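PDB 1YV1: nigerythrin from Desulfovibrio vulgaris subsp. vulgaris, which shows NADH peroxidase activity in vitro, probably reducing peroxide at a diiron centre with electrons relayed by a rubredoxin-like iron site. Local coordinates for residues I62-E67 against D169-C174; L173-G178 against D197-Y202. All coordinates share one frame; numbering follows the deposited sequence.

Overall arrangement
Contacts 1 and 2 lie with centres about 10 Å apart on the same side of the chain's centre, where the small rubredoxin-like domain rests on the ferritin-like diiron helical bundle. Contact 1 joins helix 60-87 of the bundle to strand 171-173, reached after a run of 101 mostly helical residues; contact 2 takes over at Leu173 and Cys174, which both share, and ties the iron-binding loop to the C-terminus. Strands 171-173 and 200-201 are antiparallel neighbours in a three-stranded sheet, with 171-173 in the middle. Contact 1 thus lies between bundle and rubredoxin-like domain, contact 2 inside the latter, beside two of its four iron ligands.

Contact 1. Residues I62-E67 against D169-C174; sequences IARLFE and DKFHLC. With FE2 (Fe (II) ion), chain E.
Arg64 and Leu65, successive residues of helix 60-87, meet Asp169 and Phe171 in the segment leading into and along strand 171-173. Ile62 and Ala63, just before them, pack into the helical bundle. Arg64 sends its side chain across to the incoming backbone. Its chain bends at chi3 (-72°), which turns the guanidinium end-on to the carbonyl of Asp169. Both terminal nitrogens bond the same oxygen: NH1 stands 3.2 Å from Asp169 O, in the carbonyl plane and on a lone pair, while NH2, also 3.2 Å from Asp169 O, is tilted out of that plane. The oxygen itself lies almost in the plane of the guanidinium, yet neither bond is straight, with N-H...O angles near 150°, as expected when two donors fork onto one acceptor. Lys170 CA sits at the same guanidinium edge, 3.7 Å from Arg64 NH1.

Leu65 follows with apolar packing. Its CG is anti to the backbone N (chi1 175°), and the side chain lies across one face of the Phe171 ring: CB is 3.7 Å from Phe171 CE1, and CD1 stands 3.9 Å from the ring centroid of Phe171, close to its normal, as a CH-pi contact. Phe66, next along, turns into the bundle.

Polar and apolar parts thus sit side by side on one turn of helix. The guanidinium, salt-bridged at NE to Glu60 and with the C-terminal carboxylate of Tyr202 beside NH1, donates to a backbone carbonyl; these acidic neighbours would be expected to hold it in place. Asp169 O takes Arg64 NH1, Arg64 NH2 and Gln61 NE2, three N-H donors at the domain interface, just before the strand that leads to the iron ligand Cys174.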
loop_
_atom_site.group_PDB
_atom_site.type_symbol
_atom_site.label_atom_id
_atom_site.label_comp_id
_atom_site.label_asym_id
_atom_site.label_seq_id
_atom_site.Cartn_x
_atom_site.Cartn_y
_atom_site.Cartn_z
ATOM N N ILE A 62 7.644 -6.549 -13.500
ATOM C CA ILE A 62 6.342 -6.384 -12.872
ATOM C C ILE A 62 5.431 -7.529 -13.302
ATOM O O ILE A 62 4.623 -8.013 -12.514
ATOM C CB ILE A 62 5.717 -5.022 -13.233
ATOM C CG1 ILE A 62 6.503 -3.918 -12.527
ATOM C CG2 ILE A 62 4.247 -4.985 -12.826
ATOM C CD1 ILE A 62 6.060 -2.518 -12.880
ATOM N N ALA A 63 5.576 -7.973 -14.547
ATOM C CA ALA A 63 4.767 -9.081 -15.040
ATOM C C ALA A 63 5.049 -10.306 -14.173
ATOM O O ALA A 63 4.130 -11.032 -13.790
ATOM C CB ALA A 63 5.114 -9.382 -16.494
ATOM N N ARG A 64 6.324 -10.531 -13.868
ATOM C CA ARG A 64 6.714 -11.665 -13.036
ATOM C C ARG A 64 6.133 -11.545 -11.627
ATOM O O ARG A 64 5.777 -12.553 -11.014
ATOM C CB ARG A 64 8.241 -11.793 -12.977
ATOM C CG ARG A 64 8.857 -12.250 -14.296
ATOM C CD ARG A 64 10.349 -12.568 -14.184
ATOM N NE ARG A 64 11.202 -11.390 -14.033
ATOM C CZ ARG A 64 11.809 -11.034 -12.904
ATOM N NH1 ARG A 64 11.666 -11.758 -11.799
ATOM N NH2 ARG A 64 12.572 -9.952 -12.879
ATOM N N LEU A 65 6.029 -10.321 -11.113
ATOM C CA LEU A 65 5.459 -10.129 -9.782
ATOM C C LEU A 65 3.976 -10.481 -9.820
ATOM O O LEU A 65 3.460 -11.122 -8.909
ATOM C CB LEU A 65 5.633 -8.683 -9.315
ATOM C CG LEU A 65 4.978 -8.325 -7.973
ATOM C CD1 LEU A 65 5.512 -9.218 -6.859
ATOM C CD2 LEU A 65 5.258 -6.857 -7.666
ATOM N N PHE A 66 3.283 -10.051 -10.871
ATOM C CA PHE A 66 1.865 -10.372 -11.003
ATOM C C PHE A 66 1.679 -11.884 -11.122
ATOM O O PHE A 66 0.721 -12.442 -10.592
ATOM C CB PHE A 66 1.266 -9.684 -12.235
ATOM C CG PHE A 66 0.884 -8.245 -12.008
ATOM C CD1 PHE A 66 1.238 -7.266 -12.930
ATOM C CD2 PHE A 66 0.144 -7.876 -10.890
ATOM C CE1 PHE A 66 0.859 -5.934 -12.739
ATOM C CE2 PHE A 66 -0.239 -6.551 -10.692
ATOM C CZ PHE A 66 0.120 -5.581 -11.618
ATOM N N GLU A 67 2.596 -12.546 -11.822
ATOM C CA GLU A 67 2.507 -13.991 -11.985
ATOM C C GLU A 67 2.769 -14.697 -10.662
ATOM O O GLU A 67 2.110 -15.683 -10.341
ATOM C CB GLU A 67 3.497 -14.468 -13.051
ATOM C CG GLU A 67 3.184 -13.920 -14.433
ATOM C CD GLU A 67 4.182 -14.358 -15.480
ATOM O OE1 GLU A 67 5.392 -14.125 -15.281
ATOM O OE2 GLU A 67 3.755 -14.936 -16.504
ATOM N N ASP A 169 16.117 -8.733 -9.867
ATOM C CA ASP A 169 15.723 -9.551 -8.726
ATOM C C ASP A 169 14.606 -10.505 -9.114
ATOM O O ASP A 169 13.732 -10.173 -9.918
ATOM C CB ASP A 169 15.205 -8.693 -7.567
ATOM C CG ASP A 169 16.311 -8.070 -6.747
ATOM O OD1 ASP A 169 17.499 -8.350 -7.012
ATOM O OD2 ASP A 169 15.983 -7.294 -5.826
ATOM N N LYS A 170 14.639 -11.694 -8.533
ATOM C CA LYS A 170 13.597 -12.674 -8.779
ATOM C C LYS A 170 12.641 -12.570 -7.598
ATOM O O LYS A 170 13.007 -12.061 -6.537
ATOM C CB LYS A 170 14.183 -14.085 -8.850
ATOM C CG LYS A 170 15.009 -14.347 -10.098
ATOM C CD LYS A 170 15.508 -15.781 -10.143
ATOM C CE LYS A 170 16.072 -16.124 -11.517
ATOM N NZ LYS A 170 15.026 -16.043 -12.579
ATOM N N PHE A 171 11.411 -13.024 -7.792
ATOM C CA PHE A 171 10.434 -13.012 -6.715
ATOM C C PHE A 171 10.288 -14.449 -6.239
ATOM O O PHE A 171 9.933 -15.336 -7.015
ATOM C CB PHE A 171 9.092 -12.469 -7.203
ATOM C CG PHE A 171 9.144 -11.028 -7.615
ATOM C CD1 PHE A 171 9.219 -10.675 -8.957
ATOM C CD2 PHE A 171 9.158 -10.022 -6.654
ATOM C CE1 PHE A 171 9.309 -9.339 -9.339
ATOM C CE2 PHE A 171 9.249 -8.682 -7.025
ATOM C CZ PHE A 171 9.326 -8.341 -8.370
ATOM N N HIS A 172 10.584 -14.672 -4.964
ATOM C CA HIS A 172 10.509 -16.004 -4.380
ATOM C C HIS A 172 9.186 -16.208 -3.659
ATOM O O HIS A 172 8.835 -15.454 -2.754
ATOM C CB HIS A 172 11.688 -16.200 -3.432
ATOM C CG HIS A 172 13.017 -16.123 -4.117
ATOM N ND1 HIS A 172 13.489 -17.129 -4.934
ATOM C CD2 HIS A 172 13.950 -15.142 -4.152
ATOM C CE1 HIS A 172 14.655 -16.770 -5.441
ATOM N NE2 HIS A 172 14.957 -15.569 -4.983
ATOM N N LEU A 173 8.460 -17.240 -4.076
ATOM C CA LEU A 173 7.152 -17.555 -3.520
ATOM C C LEU A 173 7.171 -18.742 -2.568
ATOM O O LEU A 173 7.673 -19.810 -2.917
ATOM C CB LEU A 173 6.181 -17.857 -4.664
ATOM C CG LEU A 173 4.769 -18.313 -4.292
ATOM C CD1 LEU A 173 4.004 -17.149 -3.684
ATOM C CD2 LEU A 173 4.053 -18.821 -5.532
ATOM N N CYS A 174 6.616 -18.555 -1.371
ATOM C CA CYS A 174 6.541 -19.633 -0.391
ATOM C C CYS A 174 5.374 -20.529 -0.799
ATOM O O CYS A 174 4.250 -20.060 -0.938
ATOM C CB CYS A 174 6.286 -19.078 1.010
ATOM S SG CYS A 174 6.017 -20.383 2.230
HETATM FE FE FE2 E . 5.317 -19.245 4.137
#

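Contact 2. Residues L173-G178 against D197-Y202; sequences LCPICG and DTFTAY. With FE2 (Fe (II) ion), chain E.
The Phe199 ring, beside the Cys4 iron site of a rubredoxin-like fold, has the backbone and CB of Cys174 over one face, with Cys174 CA 3.7 Å above the plane near its centre and Cys174 CB 3.5 Å from Phe199 CZ. Pro175 CD and the Leu173 carbonyl carbon approach the same ring obliquely, and so does Cys174 SG, a sulfur-aromatic contact 4.8 Å from the Phe199 centroid. Phe186 meets this ring from outside the two segments. The second flat group, Tyr202, takes Leu173 obliquely: Leu173 CD2 lies 3.8 Å from Tyr202 CE1, and helix 60-87 adjoins both side chains.

One CxxC loop supplies Cys174 and Cys177 to the iron, a second Cys189 and Cys192. Just before the first, Leu173 and Thr200 form an antiparallel hydrogen-bonded pair: Leu173 N bonds almost straight (176°) to Thr200 O, and Thr200 N returns a bond to Leu173 O at 3.1 Å. Their side chains share one face of the sheet. Pro175 CG packs 3.5 Å from Thr198 O.

Within the loop, Cys177 O and Gly178 O accept hydrogen bonds from the diiron ligands His76 and His152, linking the two iron sites. Cys174 SG, trans to its backbone N (chi1 174°), binds iron at 2.3 Å while accepting a hydrogen bond from Ile176 N, 3.5 Å from that same Cys174 SG.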
loop_
_atom_site.group_PDB
_atom_site.type_symbol
_atom_site.label_atom_id
_atom_site.label_comp_id
_atom_site.label_asym_id
_atom_site.label_seq_id
_atom_site.Cartn_x
_atom_site.Cartn_y
_atom_site.Cartn_z
ATOM N N LEU A 173 8.460 -17.240 -4.076
ATOM C CA LEU A 173 7.152 -17.555 -3.520
ATOM C C LEU A 173 7.171 -18.742 -2.568
ATOM O O LEU A 173 7.673 -19.810 -2.917
ATOM C CB LEU A 173 6.181 -17.857 -4.664
ATOM C CG LEU A 173 4.769 -18.313 -4.292
ATOM C CD1 LEU A 173 4.004 -17.149 -3.684
ATOM C CD2 LEU A 173 4.053 -18.821 -5.532
ATOM N N CYS A 174 6.616 -18.555 -1.371
ATOM C CA CYS A 174 6.541 -19.633 -0.391
ATOM C C CYS A 174 5.374 -20.529 -0.799
ATOM O O CYS A 174 4.250 -20.060 -0.938
ATOM C CB CYS A 174 6.286 -19.078 1.010
ATOM S SG CYS A 174 6.017 -20.383 2.230
ATOM N N PRO A 175 5.628 -21.834 -0.989
ATOM C CA PRO A 175 4.583 -22.782 -1.391
ATOM C C PRO A 175 3.515 -23.063 -0.341
ATOM O O PRO A 175 2.447 -23.585 -0.660
ATOM C CB PRO A 175 5.377 -24.038 -1.733
ATOM C CG PRO A 175 6.505 -23.977 -0.741
ATOM C CD PRO A 175 6.921 -22.520 -0.812
ATOM N N ILE A 176 3.807 -22.706 0.902
ATOM C CA ILE A 176 2.886 -22.962 1.999
ATOM C C ILE A 176 1.882 -21.851 2.305
ATOM O O ILE A 176 0.706 -22.131 2.549
ATOM C CB ILE A 176 3.677 -23.298 3.292
ATOM C CG1 ILE A 176 4.571 -24.519 3.050
ATOM C CG2 ILE A 176 2.726 -23.568 4.440
ATOM C CD1 ILE A 176 3.815 -25.755 2.611
ATOM N N CYS A 177 2.322 -20.595 2.268
ATOM C CA CYS A 177 1.424 -19.495 2.606
ATOM C C CYS A 177 1.266 -18.399 1.559
ATOM O O CYS A 177 0.415 -17.527 1.705
ATOM C CB CYS A 177 1.876 -18.857 3.919
ATOM S SG CYS A 177 3.441 -17.973 3.780
ATOM N N GLY A 178 2.085 -18.423 0.518
ATOM C CA GLY A 178 1.962 -17.397 -0.504
ATOM C C GLY A 178 2.797 -16.153 -0.262
ATOM O O GLY A 178 2.641 -15.148 -0.955
ATOM N N ASP A 197 14.951 -22.853 0.595
ATOM C CA ASP A 197 15.220 -23.905 -0.384
ATOM C C ASP A 197 14.007 -24.516 -1.087
ATOM O O ASP A 197 14.150 -25.074 -2.176
ATOM C CB ASP A 197 16.056 -25.025 0.250
ATOM C CG ASP A 197 15.292 -25.809 1.294
ATOM O OD1 ASP A 197 14.870 -25.208 2.303
ATOM O OD2 ASP A 197 15.112 -27.032 1.105
ATOM N N THR A 198 12.823 -24.420 -0.488
ATOM C CA THR A 198 11.628 -24.980 -1.116
ATOM C C THR A 198 10.757 -23.930 -1.798
ATOM O O THR A 198 9.663 -24.237 -2.276
ATOM C CB THR A 198 10.756 -25.761 -0.107
ATOM O OG1 THR A 198 10.336 -24.888 0.947
ATOM C CG2 THR A 198 11.535 -26.932 0.474
ATOM N N PHE A 199 11.238 -22.689 -1.835
ATOM C CA PHE A 199 10.513 -21.606 -2.495
ATOM C C PHE A 199 10.656 -21.798 -4.000
ATOM O O PHE A 199 11.504 -22.568 -4.460
ATOM C CB PHE A 199 11.121 -20.244 -2.138
ATOM C CG PHE A 199 10.591 -19.633 -0.870
ATOM C CD1 PHE A 199 10.638 -20.323 0.337
ATOM C CD2 PHE A 199 10.094 -18.331 -0.877
ATOM C CE1 PHE A 199 10.204 -19.725 1.521
ATOM C CE2 PHE A 199 9.657 -17.724 0.299
ATOM C CZ PHE A 199 9.713 -18.423 1.502
ATOM N N THR A 200 9.819 -21.104 -4.764
ATOM C CA THR A 200 9.898 -21.153 -6.219
ATOM C C THR A 200 10.163 -19.723 -6.675
ATOM O O THR A 200 9.531 -18.782 -6.192
ATOM C CB THR A 200 8.597 -21.666 -6.865
ATOM O OG1 THR A 200 8.454 -23.069 -6.602
ATOM C CG2 THR A 200 8.634 -21.448 -8.374
ATOM N N ALA A 201 11.108 -19.565 -7.593
ATOM C CA ALA A 201 11.477 -18.247 -8.093
ATOM C C ALA A 201 10.718 -17.840 -9.348
ATOM O O ALA A 201 10.484 -18.653 -10.243
ATOM C CB ALA A 201 12.977 -18.200 -8.360
ATOM N N TYR A 202 10.333 -16.569 -9.400
ATOM C CA TYR A 202 9.616 -16.033 -10.546
ATOM C C TYR A 202 10.383 -14.862 -11.148
ATOM O O TYR A 202 10.904 -14.029 -10.378
ATOM C CB TYR A 202 8.214 -15.570 -10.138
ATOM C CG TYR A 202 7.266 -16.706 -9.832
ATOM C CD1 TYR A 202 7.400 -17.460 -8.669
ATOM C CD2 TYR A 202 6.250 -17.045 -10.724
ATOM C CE1 TYR A 202 6.543 -18.528 -8.404
ATOM C CE2 TYR A 202 5.388 -18.106 -10.470
ATOM C CZ TYR A 202 5.539 -18.845 -9.310
ATOM O OH TYR A 202 4.688 -19.899 -9.065
ATOM O OXT TYR A 202 10.437 -14.793 -12.390
HETATM FE FE FE2 E . 5.317 -19.245 4.137
#